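Side-chain contact in lymphotactin (PDB 2NYZ), which is a chemokine of the C (gamma) class that probably attracts lymphocytes but not monocytes or neutrophils: residues Y27-T30 with L34-V37. Sequence-based numbering, arbitrary orientation.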
loop_
_atom_site.group_PDB
_atom_site.type_symbol
_atom_site.label_atom_id
_atom_site.label_comp_id
_atom_site.label_asym_id
_atom_site.label_seq_id
_atom_site.Cartn_x
_atom_site.Cartn_y
_atom_site.Cartn_z
ATOM N N TYR D 27 -4.373 42.475 -1.775
ATOM C CA TYR D 27 -4.912 41.502 -0.846
ATOM C C TYR D 27 -6.221 42.001 -0.247
ATOM O O TYR D 27 -6.556 43.182 -0.352
ATOM C CB TYR D 27 -3.882 41.181 0.254
ATOM C CG TYR D 27 -3.820 42.159 1.413
ATOM C CD1 TYR D 27 -4.647 42.000 2.529
ATOM C CD2 TYR D 27 -2.934 43.234 1.398
ATOM C CE1 TYR D 27 -4.593 42.886 3.602
ATOM C CE2 TYR D 27 -2.870 44.129 2.467
ATOM C CZ TYR D 27 -3.703 43.949 3.567
ATOM O OH TYR D 27 -3.651 44.829 4.631
ATOM N N THR D 28 -6.962 41.080 0.360
ATOM C CA THR D 28 -8.238 41.378 0.987
ATOM C C THR D 28 -8.365 40.432 2.168
ATOM O O THR D 28 -7.511 39.567 2.363
ATOM C CB THR D 28 -9.411 41.123 0.021
ATOM O OG1 THR D 28 -9.477 39.730 -0.300
ATOM C CG2 THR D 28 -9.217 41.900 -1.266
ATOM N N ILE D 29 -9.426 40.583 2.951
ATOM C CA ILE D 29 -9.618 39.713 4.102
ATOM C C ILE D 29 -11.055 39.255 4.246
ATOM O O ILE D 29 -11.729 39.606 5.210
ATOM C CB ILE D 29 -9.196 40.416 5.404
ATOM C CG1 ILE D 29 -7.777 40.978 5.244
ATOM C CG2 ILE D 29 -9.280 39.431 6.581
ATOM C CD1 ILE D 29 -7.269 41.791 6.429
ATOM N N THR D 30 -11.531 38.467 3.290
ATOM C CA THR D 30 -12.901 37.978 3.364
ATOM C C THR D 30 -13.056 37.235 4.685
ATOM O O THR D 30 -12.114 36.596 5.157
ATOM C CB THR D 30 -13.229 37.022 2.195
ATOM O OG1 THR D 30 -12.457 35.823 2.327
ATOM C CG2 THR D 30 -12.915 37.689 0.852
ATOM N N LEU D 34 -14.500 30.426 7.424
ATOM C CA LEU D 34 -13.062 30.238 7.358
ATOM C C LEU D 34 -12.489 31.556 6.873
ATOM O O LEU D 34 -12.250 31.742 5.678
ATOM C CB LEU D 34 -12.712 29.124 6.369
ATOM C CG LEU D 34 -11.227 28.865 6.128
ATOM C CD1 LEU D 34 -10.565 28.434 7.420
ATOM C CD2 LEU D 34 -11.067 27.796 5.062
ATOM N N ARG D 35 -12.298 32.482 7.805
ATOM C CA ARG D 35 -11.755 33.790 7.465
ATOM C C ARG D 35 -10.347 33.595 6.932
ATOM O O ARG D 35 -9.622 32.704 7.386
ATOM C CB ARG D 35 -11.719 34.700 8.696
ATOM C CG ARG D 35 -11.454 36.155 8.357
ATOM C CD ARG D 35 -11.252 37.004 9.597
ATOM N NE ARG D 35 -9.965 36.740 10.234
ATOM C CZ ARG D 35 -9.086 37.683 10.560
ATOM N NH1 ARG D 35 -9.356 38.960 10.310
ATOM N NH2 ARG D 35 -7.934 37.347 11.128
ATOM N N ALA D 36 -9.957 34.423 5.969
ATOM C CA ALA D 36 -8.631 34.300 5.399
ATOM C C ALA D 36 -8.189 35.508 4.618
ATOM O O ALA D 36 -8.989 36.350 4.225
ATOM C CB ALA D 36 -8.562 33.077 4.508
ATOM N N VAL D 37 -6.883 35.569 4.410
ATOM C CA VAL D 37 -6.255 36.628 3.654
ATOM C C VAL D 37 -6.094 36.084 2.246
ATOM O O VAL D 37 -5.468 35.041 2.048
ATOM C CB VAL D 37 -4.858 36.947 4.199
ATOM C CG1 VAL D 37 -4.174 37.963 3.297
ATOM C CG2 VAL D 37 -4.963 37.464 5.622
#
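R35 lies in the returning arm of the loop that joins the first two β-strands, 24-28 and 37-41, of the three-stranded antiparallel sheet of the chemokine fold, and its side chain lies alongside that of I29, pointing the same way. With CG anti to the backbone N (chi1 -167°), R35 sets this methylene near the T30 carbonyl, while the chain bends farther out at chi3. The guanidinium thereby meets I29 CG2 obliquely, with NH1 3.8 Å from that methyl; NH1 also makes the guanidinium's salt bridge to E31, in the same loop. A36 gives the backbone bond that ties the two arms: its N donates to T30 O at 3.2 Å, nearly straight at the hydrogen (172°). The A36 methyl points away from 27-30 and packs on L14, so this residue meets the first arm through its backbone. A36 O receives a CA-H...O contact from I29 CA at 3.4 Å. V37 begins the second strand as the backbones run antiparallel, and T28 continues the pairing with a backbone bond to I38. The V37 side chain, buried near P51 and V56 of helix 54-64, turns CG1 anti to its backbone N (chi1 174°) and thus beside the first strand. There it meets the Y27 ring obliquely, CG1 lying 4.1 Å from Y27 CD1. The ring also touches V60 and M63, and its hydroxyl is hydrogen-bonded to D64, so Y27 and V37, touching each other, both also pack on the helix, which lies across the sheet. On the backbone of V37, CA makes a CA-H...O contact to T28 O, 3.4 Å from CA to O.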